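Local coordinates for protein PorB (Corynebacterium glutamicum, PDB 2VQG) that probably forms an anion-selective, alpha-helical porin that lets anions cross the outer membrane of this bacterium, at residues A[32-37]-A[46-51]; A[38-43]-A[83-88]. One frame throughout, in Å; residues are numbered along the deposited sequence. Where two conformers were deposited one is given.

Interaction 1: residues A[32-37]-A[46-51]; sequences AGVLEE and EAIAAK. With ZN (zinc ion), chain O; ZN (zinc ion), chain K.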
ATOM      1  N   ALA A  32      -9.813   4.131   0.335  1.00 13.50           N
ATOM      2  CA  ALA A  32      -8.825   5.117  -0.089  1.00 15.26           C
ATOM      3  C   ALA A  32      -8.648   5.154  -1.614  1.00 16.06           C
ATOM      4  O   ALA A  32      -7.945   6.045  -2.143  1.00 17.74           O
ATOM      5  CB  ALA A  32      -7.482   4.841   0.591  1.00 16.04           C
ATOM      6  N   GLY A  33      -9.281   4.219  -2.313  1.00 16.64           N
ATOM      7  CA  GLY A  33      -9.254   4.174  -3.779  1.00 18.10           C
ATOM      8  C   GLY A  33      -7.954   3.668  -4.387  1.00 19.05           C
ATOM      9  O   GLY A  33      -7.652   3.994  -5.533  1.00 19.63           O
ATOM     10  N   VAL A  34      -7.178   2.889  -3.625  1.00 18.46           N
ATOM     11  CA  VAL A  34      -5.869   2.401  -4.094  1.00 19.15           C
ATOM     12  C   VAL A  34      -5.841   0.897  -4.383  1.00 19.73           C
ATOM     13  O   VAL A  34      -5.054   0.432  -5.215  1.00 20.33           O
ATOM     14  CB  VAL A  34      -4.690   2.775  -3.144  1.00 18.29           C
ATOM     15  CG1 VAL A  34      -4.481   4.296  -3.069  1.00 19.31           C
ATOM     16  CG2 VAL A  34      -4.880   2.182  -1.718  1.00 18.65           C
ATOM     17  N   LEU A  35      -6.711   0.135  -3.728  1.00 20.16           N
ATOM     18  CA  LEU A  35      -6.748  -1.311  -3.945  1.00 21.73           C
ATOM     19  C   LEU A  35      -7.821  -1.703  -4.936  1.00 24.39           C
ATOM     20  O   LEU A  35      -8.969  -1.241  -4.816  1.00 25.04           O
ATOM     21  CB  LEU A  35      -6.992  -2.048  -2.617  1.00 21.47           C
ATOM     22  CG  LEU A  35      -7.068  -3.579  -2.622  1.00 20.30           C
ATOM     23  CD1 LEU A  35      -5.751  -4.207  -3.031  1.00 18.98           C
ATOM     24  CD2 LEU A  35      -7.447  -4.024  -1.221  1.00 20.87           C
ATOM     25  N   GLU A  36      -7.434  -2.549  -5.895  1.00 26.49           N
ATOM     26  CA  GLU A  36      -8.360  -3.163  -6.845  1.00 29.14           C
ATOM     27  C   GLU A  36      -8.034  -4.628  -7.184  1.00 29.88           C
ATOM     28  O   GLU A  36      -7.079  -5.212  -6.661  1.00 29.94           O
ATOM     29  CB  GLU A  36      -8.435  -2.346  -8.122  1.00 29.76           C
ATOM     30  CG  GLU A  36      -7.178  -2.387  -8.976  1.00 32.78           C
ATOM     31  CD  GLU A  36      -7.208  -1.320 -10.038  1.00 38.09           C
ATOM     32  OE1 GLU A  36      -7.885  -0.282  -9.802  1.00 41.40           O
ATOM     33  OE2 GLU A  36      -6.563  -1.502 -11.107  1.00 39.93           O
ATOM     34  N   GLU A  37      -8.830  -5.177  -8.101  1.00 30.35           N
ATOM     35  CA  GLU A  37      -8.846  -6.581  -8.441  1.00 31.41           C
ATOM     36  C   GLU A  37      -7.708  -6.973  -9.390  1.00 31.22           C
ATOM     37  O   GLU A  37      -7.384  -6.237 -10.328  1.00 31.23           O
ATOM     38  CB  GLU A  37     -10.193  -6.901  -9.083  1.00 32.09           C
ATOM     39  CG  GLU A  37     -10.534  -8.366  -9.124  1.00 35.55           C
ATOM     40  CD  GLU A  37     -10.541  -8.970  -7.745  1.00 39.64           C
ATOM     41  OE1 GLU A  37     -10.979  -8.274  -6.800  1.00 41.88           O
ATOM     42  OE2 GLU A  37     -10.095 -10.132  -7.606  1.00 41.16           O
ATOM     43  N   GLU A  46       2.340   1.714  -6.310  1.00 18.46           N
ATOM     44  CA  GLU A  46       2.295   2.904  -7.167  1.00 18.85           C
ATOM     45  C   GLU A  46       1.054   3.730  -6.929  1.00 17.85           C
ATOM     46  O   GLU A  46       1.111   4.963  -6.924  1.00 17.02           O
ATOM     47  CB  GLU A  46       2.364   2.515  -8.636  1.00 19.31           C
ATOM     48  CG  GLU A  46       3.705   1.973  -8.995  1.00 23.44           C
ATOM     49  CD  GLU A  46       3.878   1.772 -10.481  1.00 29.74           C
ATOM     50  OE1 GLU A  46       2.871   1.527 -11.201  1.00 32.98           O
ATOM     51  OE2 GLU A  46       5.043   1.841 -10.915  1.00 32.17           O
ATOM     52  N   ALA A  47      -0.070   3.046  -6.729  1.00 17.08           N
ATOM     53  CA  ALA A  47      -1.316   3.729  -6.463  1.00 16.46           C
ATOM     54  C   ALA A  47      -1.286   4.454  -5.118  1.00 16.02           C
ATOM     55  O   ALA A  47      -1.769   5.599  -5.019  1.00 16.33           O
ATOM     56  CB  ALA A  47      -2.501   2.762  -6.558  1.00 16.18           C
ATOM     57  N   ILE A  48      -0.725   3.804  -4.090  1.00 15.51           N
ATOM     58  CA  ILE A  48      -0.573   4.454  -2.774  1.00 14.94           C
ATOM     59  C   ILE A  48       0.332   5.697  -2.896  1.00 15.22           C
ATOM     60  O   ILE A  48      -0.023   6.801  -2.442  1.00 14.40           O
ATOM     61  CB  ILE A  48      -0.003   3.475  -1.720  1.00 15.66           C
ATOM     62  CG1 ILE A  48      -1.017   2.349  -1.449  1.00 13.94           C
ATOM     63  CG2 ILE A  48       0.347   4.246  -0.398  1.00 14.93           C
ATOM     64  CD1 ILE A  48      -0.428   1.170  -0.629  1.00 15.06           C
ATOM     65  N   ALA A  49       1.476   5.530  -3.554  1.00 15.25           N
ATOM     66  CA  ALA A  49       2.415   6.651  -3.733  1.00 15.10           C
ATOM     67  C   ALA A  49       1.763   7.839  -4.449  1.00 15.13           C
ATOM     68  O   ALA A  49       1.972   8.996  -4.078  1.00 15.06           O
ATOM     69  CB  ALA A  49       3.682   6.177  -4.525  1.00 15.72           C
ATOM     70  N   ALA A  50       0.988   7.553  -5.489  1.00 15.18           N
ATOM     71  CA  ALA A  50       0.329   8.608  -6.251  1.00 15.22           C
ATOM     72  C   ALA A  50      -0.600   9.419  -5.335  1.00 15.52           C
ATOM     73  O   ALA A  50      -0.614  10.658  -5.396  1.00 14.76           O
ATOM     74  CB  ALA A  50      -0.422   8.034  -7.400  1.00 14.77           C
ATOM     75  N   LYS A  51      -1.347   8.720  -4.473  1.00 15.25           N
ATOM     76  CA  LYS A  51      -2.268   9.404  -3.559  1.00 15.76           C
ATOM     77  C   LYS A  51      -1.539  10.082  -2.386  1.00 14.60           C
ATOM     78  O   LYS A  51      -2.100  10.987  -1.744  1.00 14.63           O
ATOM     79  CB  LYS A  51      -3.326   8.435  -3.023  1.00 16.76           C
ATOM     80  CG  LYS A  51      -4.244   7.827  -4.081  1.00 21.55           C
ATOM     81  CD  LYS A  51      -5.117   8.866  -4.724  1.00 27.52           C
ATOM     82  CE  LYS A  51      -6.145   8.219  -5.683  1.00 31.17           C
ATOM     83  NZ  LYS A  51      -7.323   7.718  -4.946  1.00 34.89           N
TER
HETATM   84 ZN    ZN O1094      -7.096   0.768 -11.572  0.50 37.39          ZN
HETATM   85 ZN    ZN K1090     -10.111 -10.598  -5.421  0.90 54.34          ZN
HETATM   86  O   HOH W   1      -6.377  -0.183 -13.710  1.00 45.84           O

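Interaction 2: residues A[38-43]-A[83-88]; sequences GQYNRE and LVKADT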
ATOM      1  N   GLY A  38      -7.111  -8.138  -9.138  1.00 30.93           N
ATOM      2  CA  GLY A  38      -6.049  -8.661 -10.006  1.00 30.00           C
ATOM      3  C   GLY A  38      -4.824  -7.777  -9.966  1.00 29.31           C
ATOM      4  O   GLY A  38      -3.987  -7.798 -10.873  1.00 29.34           O
ATOM      5  N   GLN A  39      -4.728  -6.983  -8.906  1.00 28.56           N
ATOM      6  CA  GLN A  39      -3.659  -6.039  -8.773  1.00 27.56           C
ATOM      7  C   GLN A  39      -2.398  -6.750  -8.310  1.00 26.74           C
ATOM      8  O   GLN A  39      -2.449  -7.634  -7.452  1.00 26.90           O
ATOM      9  CB  GLN A  39      -4.069  -4.966  -7.770  1.00 27.81           C
ATOM     10  CG  GLN A  39      -3.399  -3.648  -7.943  1.00 27.57           C
ATOM     11  CD  GLN A  39      -3.873  -2.645  -6.904  1.00 27.60           C
ATOM     12  OE1 GLN A  39      -4.415  -3.030  -5.870  1.00 23.97           O
ATOM     13  NE2 GLN A  39      -3.670  -1.351  -7.176  1.00 25.55           N
ATOM     14  N   TYR A  40      -1.272  -6.365  -8.900  1.00 26.00           N
ATOM     15  CA  TYR A  40       0.035  -6.802  -8.438  1.00 25.32           C
ATOM     16  C   TYR A  40       0.514  -5.911  -7.320  1.00 24.72           C
ATOM     17  O   TYR A  40       0.074  -4.758  -7.222  1.00 24.78           O
ATOM     18  CB  TYR A  40       1.032  -6.755  -9.591  1.00 26.17           C
ATOM     19  CG  TYR A  40       0.803  -7.879 -10.572  1.00 27.14           C
ATOM     20  CD1 TYR A  40       1.162  -9.184 -10.249  1.00 27.44           C
ATOM     21  CD2 TYR A  40       0.211  -7.642 -11.810  1.00 27.49           C
ATOM     22  CE1 TYR A  40       0.944 -10.224 -11.123  1.00 28.42           C
ATOM     23  CE2 TYR A  40      -0.009  -8.685 -12.708  1.00 28.41           C
ATOM     24  CZ  TYR A  40       0.357  -9.977 -12.355  1.00 28.77           C
ATOM     25  OH  TYR A  40       0.145 -11.033 -13.235  1.00 28.35           O
ATOM     26  N   ASN A  41       1.429  -6.428  -6.500  1.00 23.12           N
ATOM     27  CA  ASN A  41       2.070  -5.641  -5.441  1.00 21.92           C
ATOM     28  C   ASN A  41       2.540  -4.274  -5.969  1.00 21.25           C
ATOM     29  O   ASN A  41       2.169  -3.219  -5.430  1.00 20.08           O
ATOM     30  CB  ASN A  41       3.233  -6.451  -4.824  1.00 21.95           C
ATOM     31  CG  ASN A  41       4.022  -5.667  -3.771  1.00 21.48           C
ATOM     32  OD1 ASN A  41       4.422  -4.516  -3.996  1.00 20.97           O
ATOM     33  ND2 ASN A  41       4.273  -6.299  -2.629  1.00 17.67           N
ATOM     34  N   ARG A  42       3.322  -4.303  -7.046  0.50 21.03           N
ATOM     35  CA  ARG A  42       3.888  -3.082  -7.623  0.50 21.28           C
ATOM     36  C   ARG A  42       2.833  -2.021  -7.947  0.50 20.81           C
ATOM     37  O   ARG A  42       3.053  -0.829  -7.703  0.50 21.36           O
ATOM     38  CB  ARG A  42       4.697  -3.425  -8.886  0.50 20.98           C
ATOM     39  CG  ARG A  42       5.681  -2.342  -9.291  0.50 22.12           C
ATOM     40  CD  ARG A  42       6.368  -2.653 -10.617  0.50 22.22           C
ATOM     41  NE  ARG A  42       7.592  -3.450 -10.471  0.50 25.14           N
ATOM     42  CZ  ARG A  42       7.738  -4.720 -10.871  0.50 25.79           C
ATOM     43  NH1 ARG A  42       6.731  -5.368 -11.443  0.50 26.35           N
ATOM     44  NH2 ARG A  42       8.902  -5.344 -10.704  0.50 25.50           N
ATOM     45  N   GLU A  43       1.700  -2.459  -8.493  1.00 20.60           N
ATOM     46  CA  GLU A  43       0.597  -1.564  -8.876  1.00 20.89           C
ATOM     47  C   GLU A  43      -0.048  -0.900  -7.664  1.00 19.67           C
ATOM     48  O   GLU A  43      -0.336   0.302  -7.679  1.00 18.35           O
ATOM     49  CB  GLU A  43      -0.476  -2.326  -9.643  1.00 20.78           C
ATOM     50  CG  GLU A  43       0.013  -2.876 -10.989  1.00 23.49           C
ATOM     51  CD  GLU A  43      -1.042  -3.691 -11.729  1.00 24.17           C
ATOM     52  OE1 GLU A  43      -1.887  -4.366 -11.083  1.00 26.89           O
ATOM     53  OE2 GLU A  43      -1.014  -3.653 -12.984  1.00 30.70           O
ATOM     54  N   LEU A  83      -3.980  -9.780  -0.368  1.00 17.63           N
ATOM     55  CA  LEU A  83      -4.800  -8.781  -1.054  1.00 18.82           C
ATOM     56  C   LEU A  83      -4.332  -8.435  -2.470  1.00 19.15           C
ATOM     57  O   LEU A  83      -5.111  -7.918  -3.276  1.00 20.36           O
ATOM     58  CB  LEU A  83      -4.870  -7.500  -0.191  1.00 18.43           C
ATOM     59  CG  LEU A  83      -5.285  -7.691   1.274  1.00 17.77           C
ATOM     60  CD1 LEU A  83      -5.374  -6.355   2.031  1.00 17.39           C
ATOM     61  CD2 LEU A  83      -6.620  -8.472   1.378  1.00 20.05           C
ATOM     62  N   VAL A  84      -3.069  -8.711  -2.771  1.00 19.67           N
ATOM     63  CA  VAL A  84      -2.475  -8.446  -4.078  1.00 19.54           C
ATOM     64  C   VAL A  84      -1.543  -9.595  -4.460  1.00 20.84           C
ATOM     65  O   VAL A  84      -1.100 -10.354  -3.589  1.00 19.97           O
ATOM     66  CB  VAL A  84      -1.695  -7.091  -4.124  1.00 19.42           C
ATOM     67  CG1 VAL A  84      -2.648  -5.898  -3.914  1.00 18.20           C
ATOM     68  CG2 VAL A  84      -0.561  -7.051  -3.115  1.00 17.69           C
ATOM     69  N   LYS A  85      -1.260  -9.703  -5.758  1.00 22.17           N
ATOM     70  CA  LYS A  85      -0.351 -10.715  -6.309  1.00 24.07           C
ATOM     71  C   LYS A  85       1.125 -10.335  -6.182  1.00 24.63           C
ATOM     72  O   LYS A  85       1.485  -9.153  -6.264  1.00 24.60           O
ATOM     73  CB  LYS A  85      -0.669 -10.949  -7.790  1.00 23.83           C
ATOM     74  CG  LYS A  85      -2.073 -11.462  -8.079  1.00 24.98           C
ATOM     75  CD  LYS A  85      -2.249 -11.779  -9.574  1.00 25.72           C
ATOM     76  CE  LYS A  85      -2.555 -10.521 -10.368  1.00 30.27           C
ATOM     77  NZ  LYS A  85      -2.829 -10.791 -11.807  1.00 33.39           N
ATOM     78  N   ALA A  86       1.980 -11.347  -6.009  1.00 25.52           N
ATOM     79  CA  ALA A  86       3.444 -11.168  -6.033  1.00 26.36           C
ATOM     80  C   ALA A  86       3.973 -10.762  -7.443  1.00 27.15           C
ATOM     81  O   ALA A  86       3.269 -11.081  -8.446  1.00 27.00           O
ATOM     82  CB  ALA A  86       4.120 -12.478  -5.591  1.00 26.80           C
ATOM     83  N   ASP A  87       5.079 -10.077  -7.375  1.00 28.17           N
ATOM     84  CA  ASP A  87       5.730  -9.704  -8.625  1.00 28.61           C
ATOM     85  C   ASP A  87       6.432 -10.886  -9.204  1.00 29.80           C
ATOM     86  O   ASP A  87       7.052 -11.682  -8.454  1.00 29.74           O
ATOM     87  CB  ASP A  87       6.695  -8.502  -8.315  1.00 29.32           C
ATOM     88  CG  ASP A  87       6.120  -7.241  -7.957  1.00 28.19           C
ATOM     89  OD1 ASP A  87       4.941  -6.967  -8.301  1.00 28.30           O
ATOM     90  OD2 ASP A  87       6.737  -6.461  -7.180  1.00 31.69           O
ATOM     91  N   THR A  88       6.282 -11.022 -10.537  1.00 29.31           N
ATOM     92  CA  THR A  88       6.998 -12.085 -11.236  1.00 30.25           C
ATOM     93  C   THR A  88       8.133 -11.551 -12.092  1.00 29.78           C
ATOM     94  O   THR A  88       8.484 -10.311 -12.225  1.00 30.20           O
ATOM     95  CB  THR A  88       6.080 -13.083 -12.062  1.00 29.93           C
ATOM     96  OG1 THR A  88       5.397 -12.209 -13.105  1.00 30.75           O
ATOM     97  CG2 THR A  88       4.865 -13.386 -11.088  1.00 30.07           C
TER

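Interaction 1: residues A[32-37]-A[46-51]
Val34 lies against one side of helix 41-52, where it meets Ala47, Ile48 and Lys51. Val34 CB, pointing toward the helix, sits 4.1 Å from Ala47 CB and at a like distance from Ile48 CG1. From there the two methyls part. Val34 CG1, anti to the carbonyl carbon (chi1 -64°), rests on the helix backbone 3.6 Å from Ala47 O, which accepts the helical bond from Lys51 N, and 3.7 Å from Lys51 CG. Val34 CG2 instead meets Ile48 CG1 at 3.9 Å, the two side chains crossing at about a right angle. Val34 is buried, and Leu29 of helix 19-31 also packs on it, while Ile48 carries the apolar layer on to Ala71 and Leu74 of helix 61-80. The chain enters this contact through a Schellman motif: Gly33, with positive phi (75°), ends helix 19-31 and turns the chain toward helix 41-52. Lys51 runs past Val34 in the opposite direction; bends at chi2 (-66°) and chi4 carry its ammonium back over the loop. There Lys51 NZ makes a weak hydrogen bond of 3.3 Å to Ala32 O, at the surface. Beyond Val34 the loop turns to metal binding. Glu36 holds one zinc ion with both carboxylate oxygens, OE1 at 2.2 Å and OE2 at 2.4 Å; a water and two further atoms from elsewhere in the structure also bind it. Glu37 binds a second zinc ion through OE2 at 2.2 Å.

Interaction 2: residues A[38-43]-A[83-88]
Tyr40 and Lys85 pair in a single beta bridge, its two backbone hydrogen bonds made by the residues flanking Tyr40. Lys85 N gives an almost straight bond to Gln39 O (2.9 Å, 172° at the hydrogen), and Lys85 O receives Asn41 N at 2.7 Å. Tyr40 holds the N-cap position of helix 41-52, and its own N is bonded to Glu43 OE1, met from above the carboxylate plane. Lys85 lays its end over one face of the Tyr40 ring: Lys85 CE is 3.7 Å from the centroid in a CH-pi contact, and NZ makes an off-centre cation-pi contact at 3.9 Å. A bend at chi3 (-82°) of Lys85 folds CE and NZ back over the ring. At the ring's edge, near its plane, Ala86 O comes within 3.4 Å of Tyr40 CD1. Among the charged groups, Asp87 OD1 takes a weak bond from Arg42 N at 3.4 Å. In the Arg42 conformer described, one of two, the Asp87 carboxylate lies over a guanidinium face, offset toward its rim with the planes 10° apart; their long salt bridge, resting on charge alone, is therefore doubtful. Van der Waals packing falls to Val84, whose CG2 touches Asn41 CA at 3.8 Å while its CG1 lies beside the Gln39 amide, which bonds to Val34 O and Glu36 N. Asn41 turns its ND2 to Asp76 and Gln79 of helix 61-80, and Val84 packs on Gln79 and Leu44; the C-terminal tail is thus laid across the start of helix 41-52, beside helix 61-80.

From the N terminus, helix 19-31 leads into 32-37, which runs directly into 38-43 and the first turn of helix 41-52. Interaction 1 closes a short loop when 46-51 of that helix returns against 32-37. Interaction 2 closes a much longer one: the chain passes through helices 55-59 and 61-80 before 83-88 comes back to 38-43. The two contacts cross, their segments alternating along the sequence, and share helix 41-52. They also touch: Gln39 NE2 probably bonds to Val34 O, and Leu35 CD1 packs on Val84 CG1. Together they join the loop after helix 19-31, helix 41-52 and the C-terminal tail.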